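Local coordinates for uncharacterized protein (Mycobacterium tuberculosis, PDB 6Y56) that is the toxin MenT4 of a toxin-antitoxin system, a nucleotidyltransferase that probably acts by modifying tRNA acceptor stems, at residues Tyr19-Leu24 against Ile240-Arg245; Leu24-Asp29 against Gly92-Gly97; Asn44-Lys49 against Leu80-Leu85; Phe189-Ile194 against Glu253-Lys258. All blocks are in the same frame, centred on the assembly; numbering follows the deposited sequence.

How the contacts relate
Contacts 1 and 2 lie along one helix, 19-38: they share Leu24, their centres are about 15 Å apart, and they touch where Leu23 CD1 packs 3.8 Å from Phe94 CE1. Contact 3 reaches the same mixed sheet as contact 2 but at the side of strand 47-49, its centre about 17 Å from that of contact 2. Contact 4 stands apart among the helices that follow the sheet. It lies about 31 Å from contact 3 and about 33 Å from contact 2, centre to centre, across the centre of the chain from both. Segment 240-245 of contact 1 leads on to helix 249-259 of contact 4; the centres of contacts 1 and 4 are about 23 Å apart.

Contact 1 (Tyr19-Leu24 against Ile240-Arg245); sequences YDAALL and IGVLTR
Ala21 meets Leu243 and Val242 where an early turn of helix 19-38, which packs on the central sheet of this nucleotidyltransferase fold, comes up against the short helix 240-243 from late in the chain. The methyl of Ala21 does all the touching from its side. It points at the short helix and rests against two branches, Leu243 CD2 at 4.0 Å from Ala21 CB and Val242 CG1 at 4.3 Å from the same atom. A small side chain here lets the backbones come close, with 6.7 Å between Ala21 CA and Leu243 CA. Leu243 does not aim straight across. Its CG stands beside the backbone N and opposite the carbonyl carbon (chi1 -54°), and this turns CD2 back to the alanine.

The contact is purely apolar, and polar links close by tie each segment to other parts of the chain. Arg15 NH2 donates to Gly241 O, the backbone of Leu243 is hydrogen-bonded to Phe65, and Asp20 forms a salt bridge with Arg121. The short helix also packs on helix 180-189, Ile240 against Ala180 and Tyr184 and Leu243 against Arg181. Thr244 then leaves helical geometry, although its N still donates to Ile240 O at 3.1 Å.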
loop_
_atom_site.group_PDB
_atom_site.type_symbol
_atom_site.label_atom_id
_atom_site.label_comp_id
_atom_site.label_asym_id
_atom_site.label_seq_id
_atom_site.Cartn_x
_atom_site.Cartn_y
_atom_site.Cartn_z
ATOM N N TYR A 19 -0.304 20.223 4.921
ATOM C CA TYR A 19 -0.007 20.146 6.346
ATOM C C TYR A 19 -0.719 18.967 7.000
ATOM O O TYR A 19 -0.120 18.241 7.806
ATOM C CB TYR A 19 -0.406 21.451 7.041
ATOM C CG TYR A 19 -0.124 21.433 8.519
ATOM C CD1 TYR A 19 1.110 21.825 9.002
ATOM C CD2 TYR A 19 -1.083 20.998 9.433
ATOM C CE1 TYR A 19 1.388 21.801 10.350
ATOM C CE2 TYR A 19 -0.815 20.963 10.784
ATOM C CZ TYR A 19 0.425 21.370 11.238
ATOM O OH TYR A 19 0.716 21.347 12.586
ATOM N N ASP A 20 -2.001 18.771 6.677
ATOM C CA ASP A 20 -2.752 17.689 7.302
ATOM C C ASP A 20 -2.192 16.330 6.901
ATOM O O ASP A 20 -2.107 15.420 7.736
ATOM C CB ASP A 20 -4.236 17.794 6.943
ATOM C CG ASP A 20 -5.006 18.742 7.862
ATOM O OD1 ASP A 20 -4.390 19.405 8.714
ATOM O OD2 ASP A 20 -6.246 18.797 7.735
ATOM N N ALA A 21 -1.814 16.168 5.629
ATOM C CA ALA A 21 -1.186 14.919 5.204
ATOM C C ALA A 21 0.133 14.687 5.928
ATOM O O ALA A 21 0.460 13.549 6.288
ATOM C CB ALA A 21 -0.961 14.927 3.694
ATOM N N ALA A 22 0.907 15.757 6.158
ATOM C CA ALA A 22 2.165 15.625 6.880
ATOM C C ALA A 22 1.930 15.255 8.337
ATOM O O ALA A 22 2.672 14.447 8.902
ATOM C CB ALA A 22 2.987 16.912 6.765
ATOM N N LEU A 23 0.903 15.840 8.958
ATOM C CA LEU A 23 0.582 15.486 10.333
ATOM C C LEU A 23 0.143 14.032 10.431
ATOM O O LEU A 23 0.515 13.323 11.372
ATOM C CB LEU A 23 -0.494 16.424 10.881
ATOM C CG LEU A 23 -0.871 16.264 12.356
ATOM C CD1 LEU A 23 0.347 16.320 13.240
ATOM C CD2 LEU A 23 -1.883 17.325 12.776
ATOM N N LEU A 24 -0.640 13.569 9.453
ATOM C CA LEU A 24 -1.037 12.164 9.420
ATOM C C LEU A 24 0.164 11.258 9.204
ATOM O O LEU A 24 0.265 10.198 9.833
ATOM C CB LEU A 24 -2.060 11.946 8.310
ATOM C CG LEU A 24 -2.467 10.479 8.113
ATOM C CD1 LEU A 24 -3.145 9.878 9.346
ATOM C CD2 LEU A 24 -3.370 10.399 6.897
ATOM N N ILE A 240 -4.576 13.477 -4.991
ATOM C CA ILE A 240 -3.159 13.254 -5.263
ATOM C C ILE A 240 -2.362 14.550 -5.142
ATOM O O ILE A 240 -1.215 14.540 -4.682
ATOM C CB ILE A 240 -2.955 12.533 -6.618
ATOM C CG1 ILE A 240 -1.474 12.242 -6.883
ATOM C CG2 ILE A 240 -3.562 13.338 -7.762
ATOM C CD1 ILE A 240 -0.893 11.173 -5.969
ATOM N N GLY A 241 -2.963 15.687 -5.517
ATOM C CA GLY A 241 -2.278 16.967 -5.432
ATOM C C GLY A 241 -1.992 17.414 -4.019
ATOM O O GLY A 241 -1.082 18.222 -3.810
ATOM N N VAL A 242 -2.753 16.915 -3.045
ATOM C CA VAL A 242 -2.419 17.154 -1.646
ATOM C C VAL A 242 -1.179 16.363 -1.258
ATOM O O VAL A 242 -0.314 16.849 -0.522
ATOM C CB VAL A 242 -3.629 16.801 -0.759
ATOM C CG1 VAL A 242 -3.279 16.917 0.711
ATOM C CG2 VAL A 242 -4.827 17.681 -1.108
ATOM N N LEU A 243 -1.054 15.148 -1.776
ATOM C CA LEU A 243 -0.050 14.205 -1.311
ATOM C C LEU A 243 1.309 14.386 -1.965
ATOM O O LEU A 243 2.310 13.920 -1.414
ATOM C CB LEU A 243 -0.536 12.773 -1.566
ATOM C CG LEU A 243 -1.922 12.492 -0.971
ATOM C CD1 LEU A 243 -2.378 11.094 -1.359
ATOM C CD2 LEU A 243 -1.928 12.659 0.547
ATOM N N THR A 244 1.370 15.039 -3.124
ATOM C CA THR A 244 2.638 15.225 -3.813
ATOM C C THR A 244 2.524 16.433 -4.728
ATOM O O THR A 244 1.428 16.876 -5.068
ATOM C CB THR A 244 3.031 13.981 -4.623
ATOM O OG1 THR A 244 4.354 14.147 -5.146
ATOM C CG2 THR A 244 2.064 13.752 -5.777
ATOM N N ARG A 245 3.687 16.942 -5.132
ATOM C CA ARG A 245 3.777 18.061 -6.056
ATOM C C ARG A 245 5.067 17.824 -6.825
ATOM O O ARG A 245 6.089 17.509 -6.201
ATOM C CB ARG A 245 3.878 19.352 -5.246
ATOM C CG ARG A 245 4.255 20.587 -6.039
ATOM C CD ARG A 245 4.459 21.790 -5.124
ATOM N NE ARG A 245 5.719 21.719 -4.385
ATOM C CZ ARG A 245 6.159 22.666 -3.559
ATOM N NH1 ARG A 245 7.317 22.523 -2.929
ATOM N NH2 ARG A 245 5.437 23.754 -3.351
#

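Contact 2 (Leu24-Asp29 against Gly92-Gly97); sequences LDVAQD and GGFEFG
Helix 24-29 runs almost at a right angle to strand 94-97, the axes of these short pieces 9.6 Å apart at an angle of 83°, and Ala27 and Phe94 bring their CA atoms within 6.7 Å. The ring of Phe94 lies with one face against the helix. Ala27 CA sits above that face as a CH-pi contact, 4.0 Å from the centroid of the Phe94 ring and 13° off its normal, while the Ala27 methyl reaches the CE1 side, 3.6 Å between Ala27 CB and Phe94 CE1. Val26 comes obliquely to the far end of the ring, CG1 being 3.7 Å from Phe94 CZ; with CG1 anti to the backbone N of Val26 (chi1 172°), that branch is carried to both CZ and CE2.

Phe96, two residues on and pointing to the same side of the strand, offers its edge instead. Its CZ lies 3.4 Å from Ala27 O, with the carbonyl oxygen near the ring plane, so slightly positive ring hydrogens probably face the oxygen. Phe96 CE1 also approaches the Ala27 methyl, at 4.1 Å from Ala27 CB.

Around this pair the packing continues: His114 meets Phe94 edge-to-face, and Leu31 of the same helix touches Phe96. Val112 of strand 107-114 backs both Ala27 and Phe96, placing helix 19-38 across a sheet in which strand 94-100 lies between strands 107-114 and 90-91.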
loop_
_atom_site.group_PDB
_atom_site.type_symbol
_atom_site.label_atom_id
_atom_site.label_comp_id
_atom_site.label_asym_id
_atom_site.label_seq_id
_atom_site.Cartn_x
_atom_site.Cartn_y
_atom_site.Cartn_z
ATOM N N LEU A 24 -0.640 13.569 9.453
ATOM C CA LEU A 24 -1.037 12.164 9.420
ATOM C C LEU A 24 0.164 11.258 9.204
ATOM O O LEU A 24 0.265 10.198 9.833
ATOM C CB LEU A 24 -2.060 11.946 8.310
ATOM C CG LEU A 24 -2.467 10.479 8.113
ATOM C CD1 LEU A 24 -3.145 9.878 9.346
ATOM C CD2 LEU A 24 -3.370 10.399 6.897
ATOM N N ASP A 25 1.086 11.658 8.327
ATOM C CA ASP A 25 2.308 10.889 8.106
ATOM C C ASP A 25 3.052 10.675 9.423
ATOM O O ASP A 25 3.480 9.553 9.744
ATOM C CB ASP A 25 3.191 11.627 7.085
ATOM C CG ASP A 25 4.449 10.857 6.719
ATOM O OD1 ASP A 25 4.328 9.795 6.080
ATOM O OD2 ASP A 25 5.570 11.305 7.064
ATOM N N VAL A 26 3.185 11.741 10.214
ATOM C CA VAL A 26 3.846 11.631 11.508
ATOM C C VAL A 26 3.046 10.730 12.440
ATOM O O VAL A 26 3.613 9.881 13.147
ATOM C CB VAL A 26 4.050 13.034 12.115
ATOM C CG1 VAL A 26 4.543 12.937 13.543
ATOM C CG2 VAL A 26 5.016 13.842 11.277
ATOM N N ALA A 27 1.717 10.906 12.471
ATOM C CA ALA A 27 0.871 10.081 13.335
ATOM C C ALA A 27 1.002 8.606 12.985
ATOM O O ALA A 27 1.073 7.756 13.881
ATOM C CB ALA A 27 -0.584 10.541 13.225
ATOM N N GLN A 28 1.052 8.284 11.688
ATOM C CA GLN A 28 1.249 6.896 11.276
ATOM C C GLN A 28 2.540 6.314 11.834
ATOM O O GLN A 28 2.578 5.142 12.233
ATOM C CB GLN A 28 1.297 6.799 9.755
ATOM C CG GLN A 28 0.009 7.092 9.050
ATOM C CD GLN A 28 0.220 7.236 7.569
ATOM O OE1 GLN A 28 1.304 7.623 7.126
ATOM N NE2 GLN A 28 -0.809 6.933 6.793
ATOM N N ASP A 29 3.632 7.094 11.827
ATOM C CA ASP A 29 4.886 6.587 12.387
ATOM C C ASP A 29 4.718 6.240 13.855
ATOM O O ASP A 29 5.274 5.245 14.341
ATOM C CB ASP A 29 6.006 7.622 12.272
ATOM C CG ASP A 29 6.373 7.942 10.846
ATOM O OD1 ASP A 29 6.022 7.164 9.927
ATOM O OD2 ASP A 29 7.022 8.980 10.650
ATOM N N GLY A 92 2.566 9.368 22.930
ATOM C CA GLY A 92 2.946 10.752 23.138
ATOM C C GLY A 92 1.743 11.655 22.964
ATOM O O GLY A 92 0.682 11.442 23.562
ATOM N N GLY A 93 1.892 12.660 22.109
ATOM C CA GLY A 93 0.845 13.637 21.887
ATOM C C GLY A 93 -0.330 13.153 21.054
ATOM O O GLY A 93 -1.354 13.840 21.016
ATOM N N PHE A 94 -0.212 12.009 20.382
ATOM C CA PHE A 94 -1.265 11.558 19.478
ATOM C C PHE A 94 -2.222 10.603 20.175
ATOM O O PHE A 94 -1.797 9.712 20.916
ATOM C CB PHE A 94 -0.684 10.817 18.274
ATOM C CG PHE A 94 0.085 11.691 17.329
ATOM C CD1 PHE A 94 -0.564 12.446 16.357
ATOM C CD2 PHE A 94 1.464 11.769 17.435
ATOM C CE1 PHE A 94 0.161 13.256 15.487
ATOM C CE2 PHE A 94 2.195 12.571 16.569
ATOM C CZ PHE A 94 1.546 13.313 15.596
ATOM N N GLU A 95 -3.508 10.756 19.879
ATOM C CA GLU A 95 -4.535 9.791 20.238
ATOM C C GLU A 95 -5.149 9.262 18.956
ATOM O O GLU A 95 -5.340 10.016 17.996
ATOM C CB GLU A 95 -5.637 10.435 21.092
ATOM C CG GLU A 95 -6.623 9.425 21.676
ATOM C CD GLU A 95 -7.793 10.088 22.382
ATOM O OE1 GLU A 95 -7.635 11.234 22.853
ATOM O OE2 GLU A 95 -8.870 9.461 22.463
ATOM N N PHE A 96 -5.455 7.968 18.946
ATOM C CA PHE A 96 -5.953 7.285 17.764
ATOM C C PHE A 96 -7.327 6.697 18.026
ATOM O O PHE A 96 -7.657 6.313 19.148
ATOM C CB PHE A 96 -5.012 6.154 17.368
ATOM C CG PHE A 96 -3.622 6.631 17.057
ATOM C CD1 PHE A 96 -3.289 7.039 15.771
ATOM C CD2 PHE A 96 -2.663 6.725 18.049
ATOM C CE1 PHE A 96 -2.017 7.492 15.477
ATOM C CE2 PHE A 96 -1.380 7.182 17.745
ATOM C CZ PHE A 96 -1.068 7.571 16.465
ATOM N N GLY A 97 -8.115 6.617 16.969
ATOM C CA GLY A 97 -9.376 5.901 17.020
ATOM C C GLY A 97 -9.629 5.267 15.672
ATOM O O GLY A 97 -9.212 5.790 14.632
#

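Contact 3 (Asn44-Lys49 against Leu80-Leu85); sequences NRLVFK and LEVCEL
Arg45 reaches across to Glu81 just ahead of strand 47-49, an outermost strand of the mixed sheet in this nucleotidyltransferase fold, where Arg45 and Leu46 both face Gly42 in a classic beta bulge. The arginine runs out extended, its CG anti to the backbone N (chi1 -171°), and carries the guanidinium to helix 76-86. Arg45 NH2 donates to Glu81 OE1 over 3.2 Å in a nearly straight salt bridge (165° at the hydrogen). The acceptor lies in the guanidinium plane and is used through its syn lone pair, yet the two flat groups stand 90° apart, so a single N-H to one oxygen makes the bridge rather than a two-pronged grip.

The same guanidinium has a stronger second partner, since NH1 donates to the backbone oxygen of Gln40. Arg45 thus links the helix to the chain just before the bulge. Further along, backbone hydrogen bonds join Val47 to Ser72 and Lys49 to Asp70 of strand 68-72, and Lys49 NZ forms a salt bridge with Glu169.

Beneath the bridge the contact turns apolar. Val82 also touches Phe128 and Leu35, and its CG2 branch meets Leu46 CD2 at 4.0 Å.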
loop_
_atom_site.group_PDB
_atom_site.type_symbol
_atom_site.label_atom_id
_atom_site.label_comp_id
_atom_site.label_asym_id
_atom_site.label_seq_id
_atom_site.Cartn_x
_atom_site.Cartn_y
_atom_site.Cartn_z
ATOM N N ASN A 44 2.915 -14.667 7.376
ATOM C CA ASN A 44 1.693 -15.403 7.696
ATOM C C ASN A 44 1.067 -14.965 9.009
ATOM O O ASN A 44 0.261 -15.693 9.584
ATOM C CB ASN A 44 1.907 -16.919 7.660
ATOM C CG ASN A 44 2.448 -17.381 6.337
ATOM O OD1 ASN A 44 1.812 -17.199 5.300
ATOM N ND2 ASN A 44 3.638 -17.958 6.354
ATOM N N ARG A 45 1.420 -13.784 9.501
ATOM C CA ARG A 45 0.799 -13.248 10.702
ATOM C C ARG A 45 0.394 -11.790 10.507
ATOM O O ARG A 45 -0.795 -11.456 10.568
ATOM C CB ARG A 45 1.713 -13.403 11.920
ATOM C CG ARG A 45 0.981 -13.046 13.197
ATOM C CD ARG A 45 1.800 -13.222 14.458
ATOM N NE ARG A 45 0.926 -13.339 15.632
ATOM C CZ ARG A 45 0.281 -12.326 16.213
ATOM N NH1 ARG A 45 0.390 -11.081 15.757
ATOM N NH2 ARG A 45 -0.486 -12.562 17.269
ATOM N N LEU A 46 1.369 -10.915 10.275
ATOM C CA LEU A 46 1.081 -9.493 10.096
ATOM C C LEU A 46 2.244 -8.886 9.321
ATOM O O LEU A 46 3.372 -8.846 9.828
ATOM C CB LEU A 46 0.916 -8.819 11.450
ATOM C CG LEU A 46 0.478 -7.361 11.410
ATOM C CD1 LEU A 46 -0.935 -7.204 10.838
ATOM C CD2 LEU A 46 0.576 -6.759 12.807
ATOM N N VAL A 47 1.984 -8.443 8.095
ATOM C CA VAL A 47 3.006 -7.852 7.238
ATOM C C VAL A 47 2.492 -6.499 6.761
ATOM O O VAL A 47 1.348 -6.393 6.311
ATOM C CB VAL A 47 3.347 -8.770 6.043
ATOM C CG1 VAL A 47 4.353 -8.102 5.128
ATOM C CG2 VAL A 47 3.919 -10.086 6.546
ATOM N N PHE A 48 3.338 -5.472 6.852
ATOM C CA PHE A 48 3.009 -4.126 6.391
ATOM C C PHE A 48 3.147 -4.077 4.872
ATOM O O PHE A 48 4.152 -4.526 4.316
ATOM C CB PHE A 48 4.012 -3.194 7.078
ATOM C CG PHE A 48 3.777 -1.715 6.883
ATOM C CD1 PHE A 48 2.513 -1.179 6.672
ATOM C CD2 PHE A 48 4.865 -0.848 6.966
ATOM C CE1 PHE A 48 2.335 0.197 6.516
ATOM C CE2 PHE A 48 4.692 0.516 6.823
ATOM C CZ PHE A 48 3.432 1.036 6.600
ATOM N N LYS A 49 2.145 -3.537 4.183
ATOM C CA LYS A 49 2.172 -3.551 2.714
ATOM C C LYS A 49 1.565 -2.263 2.157
ATOM O O LYS A 49 1.380 -1.278 2.868
ATOM C CB LYS A 49 1.499 -4.814 2.159
ATOM C CG LYS A 49 0.007 -4.906 2.422
ATOM C CD LYS A 49 -0.534 -6.213 1.835
ATOM C CE LYS A 49 -2.039 -6.267 1.874
ATOM N NZ LYS A 49 -2.556 -5.960 0.521
ATOM N N LEU A 80 -8.256 -8.367 15.057
ATOM C CA LEU A 80 -8.929 -7.793 16.215
ATOM C C LEU A 80 -7.925 -7.299 17.249
ATOM O O LEU A 80 -8.111 -6.227 17.834
ATOM C CB LEU A 80 -9.888 -8.811 16.829
ATOM C CG LEU A 80 -10.730 -8.274 17.998
ATOM C CD1 LEU A 80 -11.653 -7.163 17.537
ATOM C CD2 LEU A 80 -11.529 -9.396 18.635
ATOM N N GLU A 81 -6.850 -8.055 17.478
ATOM C CA GLU A 81 -5.819 -7.621 18.417
ATOM C C GLU A 81 -5.263 -6.257 18.021
ATOM O O GLU A 81 -5.160 -5.346 18.853
ATOM C CB GLU A 81 -4.717 -8.681 18.474
ATOM C CG GLU A 81 -3.507 -8.313 19.319
ATOM C CD GLU A 81 -2.351 -9.287 19.128
ATOM O OE1 GLU A 81 -2.448 -10.178 18.260
ATOM O OE2 GLU A 81 -1.339 -9.158 19.846
ATOM N N VAL A 82 -4.944 -6.086 16.733
ATOM C CA VAL A 82 -4.414 -4.814 16.246
ATOM C C VAL A 82 -5.433 -3.703 16.412
ATOM O O VAL A 82 -5.103 -2.611 16.883
ATOM C CB VAL A 82 -3.963 -4.949 14.784
ATOM C CG1 VAL A 82 -3.568 -3.578 14.228
ATOM C CG2 VAL A 82 -2.815 -5.927 14.691
ATOM N N CYS A 83 -6.690 -3.964 16.046
ATOM C CA CYS A 83 -7.692 -2.907 16.103
ATOM C C CYS A 83 -8.001 -2.498 17.541
ATOM O O CYS A 83 -8.173 -1.306 17.825
ATOM C CB CYS A 83 -8.957 -3.343 15.355
ATOM S SG CYS A 83 -8.690 -3.448 13.563
ATOM N N GLU A 84 -8.080 -3.464 18.463
ATOM C CA GLU A 84 -8.297 -3.117 19.867
ATOM C C GLU A 84 -7.136 -2.296 20.407
ATOM O O GLU A 84 -7.333 -1.385 21.221
ATOM C CB GLU A 84 -8.465 -4.376 20.718
ATOM C CG GLU A 84 -9.769 -5.136 20.533
ATOM C CD GLU A 84 -9.941 -6.216 21.591
ATOM O OE1 GLU A 84 -9.499 -5.994 22.742
ATOM O OE2 GLU A 84 -10.500 -7.289 21.287
ATOM N N LEU A 85 -5.920 -2.593 19.948
ATOM C CA LEU A 85 -4.755 -1.846 20.398
ATOM C C LEU A 85 -4.784 -0.420 19.875
ATOM O O LEU A 85 -4.507 0.524 20.626
ATOM C CB LEU A 85 -3.489 -2.559 19.946
ATOM C CG LEU A 85 -2.189 -1.877 20.334
ATOM C CD1 LEU A 85 -2.082 -1.778 21.850
ATOM C CD2 LEU A 85 -1.018 -2.650 19.755
#

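Contact 4 (Phe189-Ile194 against Glu253-Lys258); sequences FASRTI and EARVRK
The guanidinium of Arg255 is approached obliquely by Ser191, whose CB lies 3.7 Å from Arg255 NH1. A second guanidinium, that of Arg257 on the same helix, has Glu253 CD at its edge and in its plane. There the grip is side-on and two-pronged: Arg257 NE to Glu253 OE1 at 2.7 Å, nearly straight at 172°, and Arg257 NH2 to Glu253 OE2 at 2.8 Å. NE reaches OE1 from the syn side, tilted out of the carboxylate plane, so the two groups are not strictly coplanar. This pair, one helical turn apart, ties up the arginine on the flank turned from the 189-194 segment, and Glu253 OE1 also accepts from Arg230 N.

Across the contact itself both the stem and the head of Arg255 take part. The Ala190 methyl points at the helix and packs on the stem, with 3.8 Å between Ala190 CB and Arg255 CD. The chain turns about its CG-CD bond (chi3 -85°), which brings the guanidinium alongside Ser191. The strongest polar partner of that head is the backbone oxygen of Asn187, met by NH1. Ser191 OG, standing between its own N and carbonyl carbon (chi1 76°), is likewise bound to a backbone oxygen, that of His188.

Below this solvent-facing layer, Val256 of helix 249-259 packs on Leu183 and Leu186 of helix 180-189. The arrangement is that of a type I beta turn, Phe189 to Arg192, which follows helix 180-189, is closed by Arg192 N to Phe189 O at 3.0 Å, and packs against helix 249-259.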
loop_
_atom_site.group_PDB
_atom_site.type_symbol
_atom_site.label_atom_id
_atom_site.label_comp_id
_atom_site.label_asym_id
_atom_site.label_seq_id
_atom_site.Cartn_x
_atom_site.Cartn_y
_atom_site.Cartn_z
ATOM N N PHE A 189 7.871 2.509 -9.221
ATOM C CA PHE A 189 8.364 1.168 -9.526
ATOM C C PHE A 189 9.052 1.157 -10.882
ATOM O O PHE A 189 10.064 0.473 -11.071
ATOM C CB PHE A 189 7.233 0.135 -9.505
ATOM C CG PHE A 189 6.777 -0.263 -8.133
ATOM C CD1 PHE A 189 7.612 -0.933 -7.260
ATOM C CD2 PHE A 189 5.496 0.035 -7.721
ATOM C CE1 PHE A 189 7.172 -1.288 -5.993
ATOM C CE2 PHE A 189 5.045 -0.327 -6.465
ATOM C CZ PHE A 189 5.884 -0.983 -5.597
ATOM N N ALA A 190 8.539 1.951 -11.823
ATOM C CA ALA A 190 9.110 2.006 -13.163
ATOM C C ALA A 190 10.507 2.603 -13.185
ATOM O O ALA A 190 11.225 2.418 -14.176
ATOM C CB ALA A 190 8.188 2.803 -14.083
ATOM N N SER A 191 10.900 3.322 -12.139
ATOM C CA SER A 191 12.235 3.896 -12.034
ATOM C C SER A 191 13.204 3.004 -11.272
ATOM O O SER A 191 14.377 3.364 -11.134
ATOM C CB SER A 191 12.173 5.269 -11.355
ATOM O OG SER A 191 11.983 5.114 -9.963
ATOM N N ARG A 192 12.748 1.862 -10.773
ATOM C CA ARG A 192 13.550 0.962 -9.960
ATOM C C ARG A 192 13.759 -0.351 -10.700
ATOM O O ARG A 192 13.151 -0.606 -11.743
ATOM C CB ARG A 192 12.866 0.727 -8.606
ATOM C CG ARG A 192 12.753 2.011 -7.774
ATOM C CD ARG A 192 11.770 1.888 -6.610
ATOM N NE ARG A 192 12.184 0.875 -5.648
ATOM C CZ ARG A 192 13.010 1.100 -4.633
ATOM N NH1 ARG A 192 13.512 2.312 -4.435
ATOM N NH2 ARG A 192 13.332 0.106 -3.820
ATOM N N THR A 193 14.650 -1.182 -10.162
ATOM C CA THR A 193 14.841 -2.511 -10.727
ATOM C C THR A 193 13.553 -3.307 -10.580
ATOM O O THR A 193 12.920 -3.286 -9.524
ATOM C CB THR A 193 15.982 -3.224 -10.002
ATOM O OG1 THR A 193 17.222 -2.595 -10.343
ATOM C CG2 THR A 193 16.041 -4.688 -10.411
ATOM N N ILE A 194 13.153 -3.983 -11.654
ATOM C CA ILE A 194 11.943 -4.799 -11.677
ATOM C C ILE A 194 12.342 -6.207 -12.076
ATOM O O ILE A 194 13.003 -6.398 -13.100
ATOM C CB ILE A 194 10.894 -4.256 -12.666
ATOM C CG1 ILE A 194 10.427 -2.861 -12.243
ATOM C CG2 ILE A 194 9.688 -5.206 -12.768
ATOM C CD1 ILE A 194 9.351 -2.281 -13.157
ATOM N N GLU A 253 1.528 8.366 -16.696
ATOM C CA GLU A 253 0.824 7.374 -17.501
ATOM C C GLU A 253 1.710 6.859 -18.626
ATOM O O GLU A 253 1.748 5.652 -18.892
ATOM C CB GLU A 253 -0.460 7.977 -18.071
ATOM C CG GLU A 253 -1.408 6.961 -18.705
ATOM C CD GLU A 253 -1.060 6.633 -20.159
ATOM O OE1 GLU A 253 -1.532 5.591 -20.656
ATOM O OE2 GLU A 253 -0.316 7.407 -20.794
ATOM N N ALA A 254 2.432 7.763 -19.290
ATOM C CA ALA A 254 3.290 7.358 -20.397
ATOM C C ALA A 254 4.437 6.482 -19.919
ATOM O O ALA A 254 4.737 5.458 -20.545
ATOM C CB ALA A 254 3.819 8.589 -21.133
ATOM N N ARG A 255 5.097 6.867 -18.817
ATOM C CA ARG A 255 6.222 6.077 -18.332
ATOM C C ARG A 255 5.767 4.701 -17.870
ATOM O O ARG A 255 6.438 3.698 -18.140
ATOM C CB ARG A 255 6.969 6.786 -17.195
ATOM C CG ARG A 255 8.241 6.029 -16.794
ATOM C CD ARG A 255 8.711 6.301 -15.376
ATOM N NE ARG A 255 9.548 7.494 -15.307
ATOM C CZ ARG A 255 9.986 8.034 -14.175
ATOM N NH1 ARG A 255 9.676 7.480 -13.009
ATOM N NH2 ARG A 255 10.740 9.127 -14.208
ATOM N N VAL A 256 4.630 4.635 -17.175
ATOM C CA VAL A 256 4.121 3.356 -16.679
ATOM C C VAL A 256 3.730 2.453 -17.844
ATOM O O VAL A 256 4.116 1.283 -17.903
ATOM C CB VAL A 256 2.958 3.597 -15.693
ATOM C CG1 VAL A 256 2.164 2.306 -15.425
ATOM C CG2 VAL A 256 3.481 4.192 -14.387
ATOM N N ARG A 257 2.974 2.991 -18.801
ATOM C CA ARG A 257 2.545 2.186 -19.940
ATOM C C ARG A 257 3.739 1.637 -20.715
ATOM O O ARG A 257 3.718 0.483 -21.163
ATOM C CB ARG A 257 1.641 3.022 -20.845
ATOM C CG ARG A 257 1.208 2.312 -22.118
ATOM C CD ARG A 257 -0.066 2.922 -22.684
ATOM N NE ARG A 257 -0.076 4.378 -22.595
ATOM C CZ ARG A 257 0.510 5.182 -23.473
ATOM N NH1 ARG A 257 1.157 4.670 -24.514
ATOM N NH2 ARG A 257 0.453 6.497 -23.311
ATOM N N LYS A 258 4.789 2.444 -20.888
ATOM C CA LYS A 258 5.972 1.975 -21.600
ATOM C C LYS A 258 6.748 0.952 -20.783
ATOM O O LYS A 258 7.154 -0.095 -21.304
ATOM C CB LYS A 258 6.879 3.151 -21.937
ATOM C CG LYS A 258 8.092 2.750 -22.740
ATOM C CD LYS A 258 8.895 3.971 -23.064
ATOM C CE LYS A 258 10.123 3.558 -23.848
ATOM N NZ LYS A 258 10.980 4.719 -24.213
#